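Local coordinates for protein cell death-related nuclease 4 (Caenorhabditis elegans, PDB 5DK5) that degrades DNA and RNA from the 3' end as a metal-dependent DEDDh exonuclease and takes part in apoptotic DNA breakdown, at residues W235-V249 and P288-A302. Sequence-based numbering, arbitrary orientation.
Sequences WRSSFMDAGKIFERV and PHDLYKNEEDPIHFA
F301 drives its ring in among W235, I245, F246 and V249 to form the apolar centre. F246 turns an edge toward the face of the F301 ring in an offset edge-to-face pair, planes at 81° and centroids 5.2 Å apart. At the rim of the F301 ring, near its plane, lie I245 CG2, 3.8 Å from F301 CE2, and W235 CH2, while V249 CG1 packs 3.6 Å from F301 CE1. Cutting this ring back to the methyl of an alanine is likely to leave a gap among these four side chains and the F246 edge without its aromatic partner. Farther out, I299 CD1 meets W235 CZ2 at 3.6 Å, and the P288 ring rests on the carbonyl of R248. A water joins V249 O to Y292 OH. At the polar edge R236 lays CG over the W235 indole, and its extended chain (chi2 -175°) carries NH1 to D297 OD1 in a 3.0 Å salt bridge; NH2 gives P298 O a weak, bent hydrogen bond (126°). D36 forms a second salt bridge, to R236 NE, and Y231 OH hydrogen-bonds D297 OD2. This is tertiary packing around an edge-to-face aromatic pair, joining helix 239-249 and the preceding 3-10 turn to the segment entering helix 300-305, away from the metal sites.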
ATOM      1  N   TRP B 235     -12.665 -11.038  11.033  1.00 33.27           N
ATOM      2  CA  TRP B 235     -11.584 -11.920  10.600  1.00 32.25           C
ATOM      3  C   TRP B 235     -10.367 -11.157  10.086  1.00 27.15           C
ATOM      4  O   TRP B 235      -9.256 -11.683  10.083  1.00 25.10           O
ATOM      5  CB  TRP B 235     -12.073 -12.886   9.514  1.00 33.64           C
ATOM      6  CG  TRP B 235     -12.395 -12.246   8.187  1.00 32.66           C
ATOM      7  CD1 TRP B 235     -13.619 -11.826   7.756  1.00 31.45           C
ATOM      8  CD2 TRP B 235     -11.479 -11.974   7.117  1.00 31.02           C
ATOM      9  NE1 TRP B 235     -13.523 -11.307   6.489  1.00 30.16           N
ATOM     10  CE2 TRP B 235     -12.221 -11.387   6.073  1.00 31.08           C
ATOM     11  CE3 TRP B 235     -10.107 -12.170   6.941  1.00 23.75           C
ATOM     12  CZ2 TRP B 235     -11.634 -10.991   4.872  1.00 31.26           C
ATOM     13  CZ3 TRP B 235      -9.527 -11.776   5.746  1.00 22.77           C
ATOM     14  CH2 TRP B 235     -10.291 -11.194   4.728  1.00 29.81           C
ATOM     15  N   ARG B 236     -10.577  -9.920   9.653  1.00 31.49           N
ATOM     16  CA  ARG B 236      -9.503  -9.136   9.055  1.00 31.13           C
ATOM     17  C   ARG B 236      -8.443  -8.705  10.065  1.00 32.06           C
ATOM     18  O   ARG B 236      -7.337  -8.323   9.681  1.00 34.25           O
ATOM     19  CB  ARG B 236     -10.087  -7.913   8.354  1.00 29.49           C
ATOM     20  CG  ARG B 236     -10.910  -8.271   7.139  1.00 27.50           C
ATOM     21  CD  ARG B 236     -11.383  -7.041   6.393  1.00 24.68           C
ATOM     22  NE  ARG B 236     -12.170  -7.401   5.218  1.00 22.69           N
ATOM     23  CZ  ARG B 236     -13.444  -7.782   5.256  1.00 26.24           C
ATOM     24  NH1 ARG B 236     -14.092  -7.859   6.413  1.00 27.54           N
ATOM     25  NH2 ARG B 236     -14.074  -8.091   4.132  1.00 29.11           N
ATOM     26  N   SER B 237      -8.779  -8.771  11.350  1.00 34.58           N
ATOM     27  CA  SER B 237      -7.847  -8.396  12.413  1.00 38.85           C
ATOM     28  C   SER B 237      -7.197  -9.620  13.064  1.00 42.66           C
ATOM     29  O   SER B 237      -6.402  -9.484  13.995  1.00 42.64           O
ATOM     30  CB  SER B 237      -8.568  -7.562  13.475  1.00 39.16           C
ATOM     31  OG  SER B 237      -9.619  -8.299  14.071  1.00 42.03           O
ATOM     32  N   SER B 238      -7.533 -10.810  12.568  1.00 41.32           N
ATOM     33  CA  SER B 238      -7.010 -12.060  13.117  1.00 43.15           C
ATOM     34  C   SER B 238      -6.362 -12.925  12.039  1.00 40.86           C
ATOM     35  O   SER B 238      -7.029 -13.382  11.110  1.00 39.13           O
ATOM     36  CB  SER B 238      -8.126 -12.849  13.804  1.00 46.64           C
ATOM     37  OG  SER B 238      -7.683 -14.147  14.162  1.00 51.09           O
ATOM     38  N   PHE B 239      -5.060 -13.149  12.174  1.00 42.73           N
ATOM     39  CA  PHE B 239      -4.328 -14.003  11.246  1.00 41.41           C
ATOM     40  C   PHE B 239      -4.919 -15.409  11.244  1.00 39.78           C
ATOM     41  O   PHE B 239      -4.971 -16.073  10.209  1.00 38.30           O
ATOM     42  CB  PHE B 239      -2.846 -14.052  11.618  1.00 41.75           C
ATOM     43  CG  PHE B 239      -2.010 -14.864  10.671  1.00 45.21           C
ATOM     44  CD1 PHE B 239      -1.546 -14.312   9.488  1.00 46.70           C
ATOM     45  CD2 PHE B 239      -1.685 -16.178  10.965  1.00 47.38           C
ATOM     46  CE1 PHE B 239      -0.775 -15.056   8.615  1.00 47.04           C
ATOM     47  CE2 PHE B 239      -0.915 -16.927  10.095  1.00 48.31           C
ATOM     48  CZ  PHE B 239      -0.459 -16.365   8.918  1.00 47.05           C
ATOM     49  N   MET B 240      -5.378 -15.849  12.411  1.00 39.79           N
ATOM     50  CA  MET B 240      -5.959 -17.176  12.562  1.00 41.42           C
ATOM     51  C   MET B 240      -7.253 -17.304  11.764  1.00 41.62           C
ATOM     52  O   MET B 240      -7.383 -18.181  10.911  1.00 39.99           O
ATOM     53  CB  MET B 240      -6.227 -17.472  14.040  1.00 43.98           C
ATOM     54  CG  MET B 240      -6.435 -18.948  14.359  1.00 46.57           C
ATOM     55  SD  MET B 240      -4.997 -19.972  13.987  1.00140.45           S
ATOM     56  CE  MET B 240      -3.757 -19.231  15.048  1.00 70.01           C
ATOM     57  N   ASP B 241      -8.208 -16.424  12.048  1.00 43.21           N
ATOM     58  CA  ASP B 241      -9.503 -16.460  11.377  1.00 45.90           C
ATOM     59  C   ASP B 241      -9.366 -16.146   9.892  1.00 38.36           C
ATOM     60  O   ASP B 241     -10.129 -16.651   9.070  1.00 33.58           O
ATOM     61  CB  ASP B 241     -10.474 -15.476  12.031  1.00 56.05           C
ATOM     62  CG  ASP B 241     -10.806 -15.851  13.462  1.00 64.33           C
ATOM     63  OD1 ASP B 241     -11.651 -16.749  13.661  1.00 67.27           O
ATOM     64  OD2 ASP B 241     -10.225 -15.246  14.387  1.00 66.41           O
ATOM     65  N   ALA B 242      -8.392 -15.308   9.552  1.00 35.32           N
ATOM     66  CA  ALA B 242      -8.120 -14.994   8.155  1.00 31.50           C
ATOM     67  C   ALA B 242      -7.670 -16.250   7.417  1.00 30.21           C
ATOM     68  O   ALA B 242      -7.962 -16.423   6.234  1.00 27.77           O
ATOM     69  CB  ALA B 242      -7.068 -13.903   8.046  1.00 25.43           C
ATOM     70  N   GLY B 243      -6.960 -17.123   8.123  1.00 33.36           N
ATOM     71  CA  GLY B 243      -6.515 -18.383   7.554  1.00 34.36           C
ATOM     72  C   GLY B 243      -7.679 -19.215   7.055  1.00 34.64           C
ATOM     73  O   GLY B 243      -7.599 -19.834   5.995  1.00 32.56           O
ATOM     74  N   LYS B 244      -8.765 -19.224   7.822  1.00 35.64           N
ATOM     75  CA  LYS B 244      -9.963 -19.967   7.452  1.00 36.66           C
ATOM     76  C   LYS B 244     -10.541 -19.434   6.145  1.00 35.31           C
ATOM     77  O   LYS B 244     -10.997 -20.205   5.302  1.00 34.31           O
ATOM     78  CB  LYS B 244     -11.011 -19.889   8.562  1.00 40.24           C
ATOM     79  CG  LYS B 244     -10.534 -20.420   9.906  1.00 45.12           C
ATOM     80  CD  LYS B 244     -10.278 -21.918   9.861  1.00 49.65           C
ATOM     81  CE  LYS B 244      -9.835 -22.446  11.216  1.00 53.33           C
ATOM     82  NZ  LYS B 244      -9.516 -23.901  11.175  1.00 56.59           N
ATOM     83  N   ILE B 245     -10.518 -18.113   5.986  1.00 34.62           N
ATOM     84  CA  ILE B 245     -10.971 -17.476   4.754  1.00 33.69           C
ATOM     85  C   ILE B 245     -10.073 -17.863   3.584  1.00 30.06           C
ATOM     86  O   ILE B 245     -10.560 -18.242   2.520  1.00 28.66           O
ATOM     87  CB  ILE B 245     -10.990 -15.935   4.885  1.00 27.08           C
ATOM     88  CG1 ILE B 245     -12.066 -15.486   5.879  1.00 30.27           C
ATOM     89  CG2 ILE B 245     -11.203 -15.274   3.524  1.00 26.35           C
ATOM     90  CD1 ILE B 245     -13.500 -15.707   5.415  1.00 31.26           C
ATOM     91  N   PHE B 246      -8.764 -17.745   3.787  1.00 25.00           N
ATOM     92  CA  PHE B 246      -7.781 -18.111   2.771  1.00 31.66           C
ATOM     93  C   PHE B 246      -7.998 -19.536   2.264  1.00 29.93           C
ATOM     94  O   PHE B 246      -7.851 -19.810   1.074  1.00 27.64           O
ATOM     95  CB  PHE B 246      -6.358 -17.984   3.329  1.00 36.91           C
ATOM     96  CG  PHE B 246      -6.007 -16.605   3.822  1.00 39.37           C
ATOM     97  CD1 PHE B 246      -6.664 -15.485   3.344  1.00 39.18           C
ATOM     98  CD2 PHE B 246      -5.007 -16.434   4.768  1.00 39.31           C
ATOM     99  CE1 PHE B 246      -6.335 -14.223   3.798  1.00 37.74           C
ATOM    100  CE2 PHE B 246      -4.673 -15.174   5.225  1.00 38.64           C
ATOM    101  CZ  PHE B 246      -5.339 -14.067   4.740  1.00 37.86           C
ATOM    102  N   GLU B 247      -8.351 -20.434   3.178  1.00 26.32           N
ATOM    103  CA  GLU B 247      -8.507 -21.850   2.851  1.00 36.36           C
ATOM    104  C   GLU B 247      -9.626 -22.087   1.844  1.00 34.81           C
ATOM    105  O   GLU B 247      -9.526 -22.970   0.991  1.00 34.90           O
ATOM    106  CB  GLU B 247      -8.778 -22.662   4.121  1.00 39.25           C
ATOM    107  CG  GLU B 247      -7.546 -22.910   4.983  1.00 40.99           C
ATOM    108  CD  GLU B 247      -7.883 -23.474   6.353  1.00 41.49           C
ATOM    109  OE1 GLU B 247      -9.084 -23.625   6.663  1.00 40.92           O
ATOM    110  OE2 GLU B 247      -6.943 -23.770   7.120  1.00 40.24           O
ATOM    111  N   ARG B 248     -10.689 -21.298   1.947  1.00 31.84           N
ATOM    112  CA  ARG B 248     -11.844 -21.456   1.071  1.00 32.18           C
ATOM    113  C   ARG B 248     -11.639 -20.721  -0.250  1.00 30.13           C
ATOM    114  O   ARG B 248     -12.059 -21.197  -1.304  1.00 29.94           O
ATOM    115  CB  ARG B 248     -13.112 -20.950   1.764  1.00 33.59           C
ATOM    116  CG  ARG B 248     -13.343 -21.530   3.158  1.00 34.59           C
ATOM    117  CD  ARG B 248     -13.210 -23.049   3.188  1.00 35.62           C
ATOM    118  NE  ARG B 248     -13.615 -23.611   4.478  1.00 36.74           N
ATOM    119  CZ  ARG B 248     -14.846 -24.021   4.781  1.00 33.53           C
ATOM    120  NH1 ARG B 248     -15.830 -23.941   3.892  1.00 38.05           N
ATOM    121  NH2 ARG B 248     -15.097 -24.516   5.986  1.00 37.18           N
ATOM    122  N   VAL B 249     -10.988 -19.564  -0.188  1.00 27.62           N
ATOM    123  CA  VAL B 249     -10.754 -18.754  -1.377  1.00 26.30           C
ATOM    124  C   VAL B 249      -9.762 -19.424  -2.322  1.00 25.20           C
ATOM    125  O   VAL B 249     -10.032 -19.570  -3.514  1.00 25.41           O
ATOM    126  CB  VAL B 249     -10.229 -17.353  -1.004  1.00 23.90           C
ATOM    127  CG1 VAL B 249      -9.827 -16.566  -2.256  1.00 23.05           C
ATOM    128  CG2 VAL B 249     -11.280 -16.595  -0.214  1.00 36.38           C
ATOM    129  N   PRO B 288     -16.164 -20.843  -3.030  1.00 32.92           N
ATOM    130  CA  PRO B 288     -17.012 -20.460  -1.895  1.00 34.86           C
ATOM    131  C   PRO B 288     -17.958 -19.309  -2.243  1.00 35.55           C
ATOM    132  O   PRO B 288     -17.704 -18.164  -1.873  1.00 34.88           O
ATOM    133  CB  PRO B 288     -15.992 -20.045  -0.835  1.00 32.29           C
ATOM    134  CG  PRO B 288     -14.871 -19.472  -1.626  1.00 27.42           C
ATOM    135  CD  PRO B 288     -14.802 -20.292  -2.896  1.00 27.75           C
ATOM    136  N   HIS B 289     -19.038 -19.624  -2.951  1.00 45.29           N
ATOM    137  CA  HIS B 289     -20.004 -18.616  -3.372  1.00 46.43           C
ATOM    138  C   HIS B 289     -20.649 -17.924  -2.176  1.00 47.62           C
ATOM    139  O   HIS B 289     -20.994 -16.743  -2.243  1.00 46.85           O
ATOM    140  CB  HIS B 289     -21.084 -19.250  -4.251  1.00 48.73           C
ATOM    141  CG  HIS B 289     -20.553 -19.861  -5.510  1.00 49.32           C
ATOM    142  ND1 HIS B 289     -19.999 -19.110  -6.526  1.00 48.97           N
ATOM    143  CD2 HIS B 289     -20.491 -21.151  -5.920  1.00 50.06           C
ATOM    144  CE1 HIS B 289     -19.618 -19.911  -7.504  1.00 48.62           C
ATOM    145  NE2 HIS B 289     -19.906 -21.154  -7.162  1.00 49.45           N
ATOM    146  N   ASP B 290     -20.804 -18.666  -1.083  1.00 50.33           N
ATOM    147  CA  ASP B 290     -21.418 -18.139   0.133  1.00 50.82           C
ATOM    148  C   ASP B 290     -20.661 -16.938   0.692  1.00 49.11           C
ATOM    149  O   ASP B 290     -21.240 -16.100   1.383  1.00 53.79           O
ATOM    150  CB  ASP B 290     -21.501 -19.236   1.197  1.00 52.90           C
ATOM    151  CG  ASP B 290     -20.163 -19.907   1.447  1.00 52.48           C
ATOM    152  OD1 ASP B 290     -19.777 -20.776   0.640  1.00 52.75           O
ATOM    153  OD2 ASP B 290     -19.498 -19.567   2.448  1.00 52.19           O
ATOM    154  N   LEU B 291     -19.367 -16.862   0.397  1.00 35.58           N
ATOM    155  CA  LEU B 291     -18.531 -15.766   0.878  1.00 36.30           C
ATOM    156  C   LEU B 291     -18.534 -14.574  -0.081  1.00 36.28           C
ATOM    157  O   LEU B 291     -18.045 -13.496   0.259  1.00 34.87           O
ATOM    158  CB  LEU B 291     -17.093 -16.251   1.088  1.00 34.21           C
ATOM    159  CG  LEU B 291     -16.872 -17.344   2.136  1.00 35.40           C
ATOM    160  CD1 LEU B 291     -15.421 -17.794   2.119  1.00 35.28           C
ATOM    161  CD2 LEU B 291     -17.261 -16.859   3.525  1.00 36.10           C
ATOM    162  N   TYR B 292     -19.098 -14.774  -1.269  1.00 44.77           N
ATOM    163  CA  TYR B 292     -18.997 -13.804  -2.360  1.00 44.98           C
ATOM    164  C   TYR B 292     -20.333 -13.146  -2.725  1.00 47.49           C
ATOM    165  O   TYR B 292     -20.468 -12.581  -3.813  1.00 47.10           O
ATOM    166  CB  TYR B 292     -18.419 -14.494  -3.603  1.00 41.84           C
ATOM    167  CG  TYR B 292     -16.993 -14.990  -3.464  1.00 37.61           C
ATOM    168  CD1 TYR B 292     -16.136 -14.465  -2.504  1.00 33.34           C
ATOM    169  CD2 TYR B 292     -16.502 -15.981  -4.304  1.00 36.42           C
ATOM    170  CE1 TYR B 292     -14.836 -14.916  -2.383  1.00 32.38           C
ATOM    171  CE2 TYR B 292     -15.203 -16.438  -4.191  1.00 35.05           C
ATOM    172  CZ  TYR B 292     -14.375 -15.902  -3.230  1.00 31.63           C
ATOM    173  OH  TYR B 292     -13.082 -16.354  -3.116  1.00 29.10           O
ATOM    174  N   LYS B 293     -21.311 -13.205  -1.824  1.00 61.61           N
ATOM    175  CA  LYS B 293     -22.663 -12.732  -2.133  1.00 65.18           C
ATOM    176  C   LYS B 293     -23.056 -11.458  -1.377  1.00 66.20           C
ATOM    177  O   LYS B 293     -24.082 -10.846  -1.686  1.00 65.81           O
ATOM    178  CB  LYS B 293     -23.680 -13.836  -1.842  1.00 69.27           C
ATOM    179  CG  LYS B 293     -23.703 -14.317  -0.405  1.00 72.17           C
ATOM    180  CD  LYS B 293     -24.711 -15.440  -0.236  1.00 75.61           C
ATOM    181  CE  LYS B 293     -24.747 -15.954   1.191  1.00 77.66           C
ATOM    182  NZ  LYS B 293     -25.707 -17.083   1.345  1.00 80.08           N
ATOM    183  N   ASN B 294     -22.250 -11.061  -0.396  1.00 54.11           N
ATOM    184  CA  ASN B 294     -22.495  -9.829   0.350  1.00 56.57           C
ATOM    185  C   ASN B 294     -21.561  -8.719  -0.111  1.00 55.91           C
ATOM    186  O   ASN B 294     -20.377  -8.717   0.224  1.00 57.39           O
ATOM    187  CB  ASN B 294     -22.328 -10.062   1.852  1.00 59.40           C
ATOM    188  CG  ASN B 294     -22.602  -8.812   2.670  1.00 62.32           C
ATOM    189  OD1 ASN B 294     -23.241  -7.873   2.196  1.00 63.70           O
ATOM    190  ND2 ASN B 294     -22.122  -8.797   3.909  1.00 63.56           N
ATOM    191  N   GLU B 295     -22.100  -7.775  -0.875  1.00 63.78           N
ATOM    192  CA  GLU B 295     -21.287  -6.712  -1.456  1.00 62.90           C
ATOM    193  C   GLU B 295     -21.156  -5.513  -0.516  1.00 59.23           C
ATOM    194  O   GLU B 295     -20.581  -4.488  -0.884  1.00 57.30           O
ATOM    195  CB  GLU B 295     -21.878  -6.268  -2.797  1.00 66.20           C
ATOM    196  CG  GLU B 295     -20.841  -5.801  -3.814  1.00 69.43           C
ATOM    197  CD  GLU B 295     -19.802  -6.869  -4.132  1.00 72.20           C
ATOM    198  OE1 GLU B 295     -20.174  -8.060  -4.216  1.00 73.54           O
ATOM    199  OE2 GLU B 295     -18.614  -6.518  -4.288  1.00 72.36           O
ATOM    200  N   GLU B 296     -21.694  -5.645   0.694  1.00 59.22           N
ATOM    201  CA  GLU B 296     -21.508  -4.637   1.733  1.00 58.53           C
ATOM    202  C   GLU B 296     -20.273  -4.975   2.566  1.00 54.60           C
ATOM    203  O   GLU B 296     -19.773  -4.143   3.327  1.00 53.69           O
ATOM    204  CB  GLU B 296     -22.746  -4.547   2.630  1.00 63.19           C
ATOM    205  CG  GLU B 296     -22.879  -3.224   3.377  1.00 66.44           C
ATOM    206  CD  GLU B 296     -23.325  -2.081   2.481  1.00 69.10           C
ATOM    207  OE1 GLU B 296     -23.431  -2.282   1.252  1.00 70.86           O
ATOM    208  OE2 GLU B 296     -23.573  -0.975   3.009  1.00 70.02           O
ATOM    209  N   ASP B 297     -19.788  -6.207   2.418  1.00 42.92           N
ATOM    210  CA  ASP B 297     -18.569  -6.651   3.085  1.00 40.69           C
ATOM    211  C   ASP B 297     -17.764  -7.562   2.155  1.00 37.43           C
ATOM    212  O   ASP B 297     -17.655  -8.764   2.398  1.00 35.77           O
ATOM    213  CB  ASP B 297     -18.905  -7.377   4.391  1.00 42.41           C
ATOM    214  CG  ASP B 297     -17.674  -7.673   5.230  1.00 47.22           C
ATOM    215  OD1 ASP B 297     -16.694  -6.904   5.153  1.00 49.59           O
ATOM    216  OD2 ASP B 297     -17.690  -8.677   5.971  1.00 50.09           O
ATOM    217  N   PRO B 298     -17.200  -6.990   1.079  1.00 36.29           N
ATOM    218  CA  PRO B 298     -16.474  -7.794   0.091  1.00 33.63           C
ATOM    219  C   PRO B 298     -15.095  -8.236   0.574  1.00 30.05           C
ATOM    220  O   PRO B 298     -14.464  -7.532   1.362  1.00 26.43           O
ATOM    221  CB  PRO B 298     -16.333  -6.843  -1.110  1.00 31.94           C
ATOM    222  CG  PRO B 298     -17.145  -5.622  -0.775  1.00 31.99           C
ATOM    223  CD  PRO B 298     -17.219  -5.567   0.706  1.00 33.73           C
ATOM    224  N   ILE B 299     -14.643  -9.392   0.098  1.00 31.41           N
ATOM    225  CA  ILE B 299     -13.288  -9.862   0.364  1.00 30.32           C
ATOM    226  C   ILE B 299     -12.339  -9.215  -0.639  1.00 26.55           C
ATOM    227  O   ILE B 299     -12.278  -9.626  -1.798  1.00 27.35           O
ATOM    228  CB  ILE B 299     -13.177 -11.397   0.261  1.00 31.24           C
ATOM    229  CG1 ILE B 299     -14.298 -12.082   1.051  1.00 34.24           C
ATOM    230  CG2 ILE B 299     -11.814 -11.864   0.745  1.00 31.01           C
ATOM    231  CD1 ILE B 299     -14.253 -11.836   2.546  1.00 36.87           C
ATOM    232  N   HIS B 300     -11.601  -8.206  -0.191  1.00 22.21           N
ATOM    233  CA  HIS B 300     -10.773  -7.406  -1.090  1.00 21.31           C
ATOM    234  C   HIS B 300      -9.734  -8.240  -1.840  1.00 22.28           C
ATOM    235  O   HIS B 300      -9.605  -8.121  -3.059  1.00 18.58           O
ATOM    236  CB  HIS B 300     -10.071  -6.288  -0.312  1.00 19.58           C
ATOM    237  CG  HIS B 300      -9.004  -5.587  -1.092  1.00 19.52           C
ATOM    238  ND1 HIS B 300      -9.269  -4.858  -2.232  1.00 20.16           N
ATOM    239  CD2 HIS B 300      -7.665  -5.505  -0.898  1.00 18.51           C
ATOM    240  CE1 HIS B 300      -8.141  -4.356  -2.703  1.00 17.61           C
ATOM    241  NE2 HIS B 300      -7.154  -4.733  -1.913  1.00 16.97           N
ATOM    242  N   PHE B 301      -9.002  -9.084  -1.120  1.00 21.03           N
ATOM    243  CA  PHE B 301      -7.902  -9.828  -1.728  1.00 20.54           C
ATOM    244  C   PHE B 301      -8.418 -10.859  -2.728  1.00 20.75           C
ATOM    245  O   PHE B 301      -7.720 -11.221  -3.672  1.00 20.90           O
ATOM    246  CB  PHE B 301      -7.042 -10.508  -0.653  1.00 19.23           C
ATOM    247  CG  PHE B 301      -7.600 -11.814  -0.146  1.00 25.81           C
ATOM    248  CD1 PHE B 301      -7.350 -13.002  -0.819  1.00 28.01           C
ATOM    249  CD2 PHE B 301      -8.346 -11.858   1.018  1.00 20.68           C
ATOM    250  CE1 PHE B 301      -7.853 -14.201  -0.351  1.00 29.53           C
ATOM    251  CE2 PHE B 301      -8.849 -13.056   1.492  1.00 25.51           C
ATOM    252  CZ  PHE B 301      -8.602 -14.228   0.806  1.00 28.36           C
ATOM    253  N   ALA B 302      -9.639 -11.336  -2.513  1.00 22.87           N
ATOM    254  CA  ALA B 302     -10.264 -12.259  -3.450  1.00 24.29           C
ATOM    255  C   ALA B 302     -10.725 -11.499  -4.689  1.00 24.53           C
ATOM    256  O   ALA B 302     -10.539 -11.953  -5.820  1.00 25.41           O
ATOM    257  CB  ALA B 302     -11.432 -12.974  -2.798  1.00 21.66           C
TER
HETATM  258  O   HOH W   1     -16.859  -7.927   8.284  1.00 63.36           O
HETATM  259  O   HOH W   2     -12.278 -18.458  -4.603  1.00 28.72           O